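Local coordinates for protein putative ATPase, AAA family (Prochlorococcus marinus subsp. pastoris str. CCMP1986, PDB 3CTD) that probably acts as a DNA-dependent ATPase of the RarA/MGS1/WRNIP1 subfamily in the response to stalled replication, this chain being its C-terminal part, at residues Ile46-Leu55 / Ser114-Lys125. The protein carries 1 engineered substitution. Residues are numbered along the deposited sequence; the frame is centred on the assembly and turned at random.
Sequences IRGSDPDATL and SQASLYLAISPK
I46 and A121 bring the two backbones closest, with CA atoms 4.1 Å apart, where helix 36-47 ends against the last turn of helix 110-121. The chain turns through a Schellman motif at S49 and enters helix 51-63, which D50 N-caps by accepting from A53 N on OD1; its first turn runs roughly antiparallel to 114-121 (148°) with the axes 9.2 Å apart. A121 sits in the bend, its CB facing P51 CA and T54 OG1. T54 hands its hydroxyl back to D50 O, and with OG1 beside its own backbone N (chi1 -71°), CG2 swings onto S117 CB at 3.7 Å. L55 and L118 meet at about a right angle, and L118 CD2 touches both L55 CG and P51 CB. On the other flank I46 CG2 rests on L120 CB.

K125 closes the end of the contact. Bent at chi2 and chi4, its chain puts NZ within 3.0 Å of four acceptors, S49 OG, L120 O, A121 O and S123 O; with three protons, at least one is shared, perhaps by A121 O, which NZ meets from above its carbonyl plane, while the L120 and S123 carbonyls receive it in plane. A methionine here would probably take from the A121 and S123 carbonyls and the S49 hydroxyl the donor they share, freeing the 122-125 turn to shift, while L120 O would keep S123 N. Thus an apolar seam joins the helices within the MgsA C-terminal region, and one ammonium, probably stabilised by the carbonyls' partial negative charge, ties the end of helix 110-121 to the S49 turn.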
loop_
_atom_site.group_PDB
_atom_site.type_symbol
_atom_site.label_atom_id
_atom_site.label_comp_id
_atom_site.label_asym_id
_atom_site.label_seq_id
_atom_site.Cartn_x
_atom_site.Cartn_y
_atom_site.Cartn_z
ATOM N N ILE B 46 17.440 14.398 -5.250
ATOM C CA ILE B 46 16.056 13.977 -5.115
ATOM C C ILE B 46 15.215 15.181 -4.832
ATOM O O ILE B 46 14.240 15.398 -5.501
ATOM C CB ILE B 46 15.877 12.914 -3.976
ATOM C CG1 ILE B 46 16.372 11.542 -4.459
ATOM C CG2 ILE B 46 14.425 12.893 -3.413
ATOM C CD1 ILE B 46 16.597 10.575 -3.297
ATOM N N ARG B 47 15.588 15.961 -3.822
ATOM C CA ARG B 47 14.846 17.185 -3.524
ATOM C C ARG B 47 14.730 18.117 -4.711
ATOM O O ARG B 47 13.689 18.747 -4.906
ATOM C CB ARG B 47 15.444 17.930 -2.338
ATOM C CG ARG B 47 14.704 19.235 -2.011
ATOM C CD ARG B 47 15.173 19.854 -0.663
ATOM N NE ARG B 47 15.351 18.839 0.370
ATOM C CZ ARG B 47 16.489 18.611 1.012
ATOM N NH1 ARG B 47 17.585 19.314 0.709
ATOM N NH2 ARG B 47 16.519 17.677 1.952
ATOM N N GLY B 48 15.795 18.201 -5.506
ATOM C CA GLY B 48 15.802 18.999 -6.746
ATOM C C GLY B 48 15.099 18.372 -7.951
ATOM O O GLY B 48 15.067 18.966 -9.048
ATOM N N SER B 49 14.507 17.191 -7.753
ATOM C CA SER B 49 13.749 16.504 -8.807
ATOM C C SER B 49 14.663 16.156 -9.980
ATOM O O SER B 49 14.271 16.198 -11.149
ATOM C CB SER B 49 12.510 17.301 -9.266
ATOM O OG SER B 49 11.665 17.601 -8.159
ATOM N N ASP B 50 15.895 15.800 -9.662
ATOM C CA ASP B 50 16.827 15.388 -10.720
ATOM C C ASP B 50 17.121 13.880 -10.658
ATOM O O ASP B 50 17.984 13.454 -9.894
ATOM C CB ASP B 50 18.119 16.205 -10.618
ATOM C CG ASP B 50 19.039 16.034 -11.834
ATOM O OD1 ASP B 50 18.936 15.039 -12.579
ATOM O OD2 ASP B 50 19.902 16.906 -12.024
ATOM N N PRO B 51 16.394 13.076 -11.456
ATOM C CA PRO B 51 16.551 11.618 -11.520
ATOM C C PRO B 51 17.930 11.205 -11.986
ATOM O O PRO B 51 18.532 10.271 -11.423
ATOM C CB PRO B 51 15.509 11.188 -12.550
ATOM C CG PRO B 51 15.090 12.467 -13.281
ATOM C CD PRO B 51 15.271 13.558 -12.279
ATOM N N ASP B 52 18.466 11.891 -12.992
ATOM C CA ASP B 52 19.833 11.559 -13.415
ATOM C C ASP B 52 20.853 11.725 -12.325
ATOM O O ASP B 52 21.618 10.796 -12.054
ATOM C CB ASP B 52 20.238 12.405 -14.587
ATOM C CG ASP B 52 19.322 12.188 -15.744
ATOM O OD1 ASP B 52 19.234 11.039 -16.186
ATOM O OD2 ASP B 52 18.656 13.138 -16.173
ATOM N N ALA B 53 20.909 12.903 -11.703
ATOM C CA ALA B 53 21.901 13.076 -10.639
ATOM C C ALA B 53 21.627 12.128 -9.480
ATOM O O ALA B 53 22.572 11.595 -8.854
ATOM C CB ALA B 53 21.929 14.485 -10.167
ATOM N N THR B 54 20.335 11.928 -9.195
ATOM C CA THR B 54 19.913 10.960 -8.199
ATOM C C THR B 54 20.592 9.644 -8.496
ATOM O O THR B 54 21.227 9.069 -7.615
ATOM C CB THR B 54 18.360 10.816 -8.111
ATOM O OG1 THR B 54 17.836 11.992 -7.513
ATOM C CG2 THR B 54 17.920 9.661 -7.241
ATOM N N LEU B 55 20.484 9.155 -9.722
ATOM C CA LEU B 55 21.099 7.857 -10.036
ATOM C C LEU B 55 22.626 7.841 -9.895
ATOM O O LEU B 55 23.231 6.870 -9.386
ATOM C CB LEU B 55 20.671 7.390 -11.407
ATOM C CG LEU B 55 19.230 6.963 -11.540
ATOM C CD1 LEU B 55 19.010 6.757 -13.002
ATOM C CD2 LEU B 55 18.938 5.678 -10.733
ATOM N N SER B 114 17.156 1.715 -6.644
ATOM C CA SER B 114 16.867 2.516 -7.803
ATOM C C SER B 114 15.386 2.913 -7.948
ATOM O O SER B 114 15.108 4.103 -8.099
ATOM C CB SER B 114 17.394 1.806 -9.032
ATOM O OG SER B 114 16.946 2.482 -10.149
ATOM N N GLN B 115 14.434 1.967 -7.883
ATOM C CA GLN B 115 12.993 2.344 -7.893
ATOM C C GLN B 115 12.628 3.403 -6.836
ATOM O O GLN B 115 11.948 4.406 -7.122
ATOM C CB GLN B 115 12.096 1.137 -7.670
ATOM C CG GLN B 115 10.646 1.502 -7.446
ATOM C CD GLN B 115 9.671 0.469 -8.016
ATOM O OE1 GLN B 115 10.083 -0.428 -8.730
ATOM N NE2 GLN B 115 8.382 0.572 -7.668
ATOM N N ALA B 116 13.030 3.132 -5.590
ATOM C CA ALA B 116 12.735 4.022 -4.494
ATOM C C ALA B 116 13.324 5.426 -4.750
ATOM O O ALA B 116 12.647 6.458 -4.586
ATOM C CB ALA B 116 13.264 3.432 -3.199
ATOM N N SER B 117 14.587 5.456 -5.145
ATOM C CA SER B 117 15.263 6.709 -5.428
ATOM C C SER B 117 14.592 7.471 -6.557
ATOM O O SER B 117 14.220 8.647 -6.386
ATOM C CB SER B 117 16.747 6.449 -5.709
ATOM O OG SER B 117 17.257 5.731 -4.575
ATOM N N LEU B 118 14.448 6.827 -7.705
ATOM C CA LEU B 118 13.805 7.467 -8.873
ATOM C C LEU B 118 12.423 7.973 -8.565
ATOM O O LEU B 118 12.018 9.041 -9.006
ATOM C CB LEU B 118 13.743 6.488 -10.051
ATOM C CG LEU B 118 15.110 6.268 -10.723
ATOM C CD1 LEU B 118 15.026 5.035 -11.606
ATOM C CD2 LEU B 118 15.593 7.531 -11.509
ATOM N N TYR B 119 11.696 7.204 -7.766
ATOM C CA TYR B 119 10.307 7.529 -7.439
ATOM C C TYR B 119 10.185 8.865 -6.681
ATOM O O TYR B 119 9.309 9.676 -6.970
ATOM C CB TYR B 119 9.735 6.404 -6.594
ATOM C CG TYR B 119 8.317 6.634 -6.202
ATOM C CD1 TYR B 119 7.277 6.026 -6.864
ATOM C CD2 TYR B 119 8.004 7.460 -5.152
ATOM C CE1 TYR B 119 5.925 6.240 -6.469
ATOM C CE2 TYR B 119 6.653 7.690 -4.753
ATOM C CZ TYR B 119 5.628 7.074 -5.408
ATOM O OH TYR B 119 4.314 7.308 -4.989
ATOM N N LEU B 120 11.041 9.055 -5.669
ATOM C CA LEU B 120 11.096 10.308 -4.927
ATOM C C LEU B 120 11.587 11.450 -5.816
ATOM O O LEU B 120 11.006 12.520 -5.788
ATOM C CB LEU B 120 11.965 10.168 -3.682
ATOM C CG LEU B 120 11.430 9.161 -2.670
ATOM C CD1 LEU B 120 12.278 9.132 -1.392
ATOM C CD2 LEU B 120 9.962 9.482 -2.363
ATOM N N ALA B 121 12.623 11.226 -6.633
ATOM C CA ALA B 121 13.130 12.284 -7.511
ATOM C C ALA B 121 12.042 12.888 -8.411
ATOM O O ALA B 121 12.018 14.093 -8.635
ATOM C CB ALA B 121 14.251 11.754 -8.350
ATOM N N ILE B 122 11.146 12.049 -8.943
ATOM C CA ILE B 122 10.127 12.541 -9.837
ATOM C C ILE B 122 8.783 12.833 -9.180
ATOM O O ILE B 122 7.849 13.209 -9.883
ATOM C CB ILE B 122 9.937 11.610 -11.079
ATOM C CG1 ILE B 122 9.325 10.241 -10.718
ATOM C CG2 ILE B 122 11.276 11.374 -11.756
ATOM C CD1 ILE B 122 9.200 9.316 -11.931
ATOM N N SER B 123 8.654 12.674 -7.855
ATOM C CA SER B 123 7.364 12.978 -7.221
ATOM C C SER B 123 7.229 14.463 -7.047
ATOM O O SER B 123 8.269 15.154 -6.911
ATOM C CB SER B 123 7.259 12.327 -5.845
ATOM O OG SER B 123 7.303 10.927 -5.966
ATOM N N PRO B 124 5.962 14.979 -6.998
ATOM C CA PRO B 124 5.818 16.387 -6.559
ATOM C C PRO B 124 6.399 16.531 -5.154
ATOM O O PRO B 124 6.358 15.595 -4.395
ATOM C CB PRO B 124 4.277 16.649 -6.565
ATOM C CG PRO B 124 3.620 15.311 -6.546
ATOM C CD PRO B 124 4.648 14.354 -7.271
ATOM N N LYS B 125 6.923 17.700 -4.816
ATOM C CA LYS B 125 7.555 17.934 -3.528
ATOM C C LYS B 125 6.719 18.808 -2.576
ATOM O O LYS B 125 5.958 19.677 -3.034
ATOM C CB LYS B 125 8.931 18.566 -3.775
ATOM C CG LYS B 125 9.781 17.806 -4.831
ATOM C CD LYS B 125 10.303 16.402 -4.320
ATOM C CE LYS B 125 11.370 15.796 -5.252
ATOM N NZ LYS B 125 10.815 15.380 -6.611
#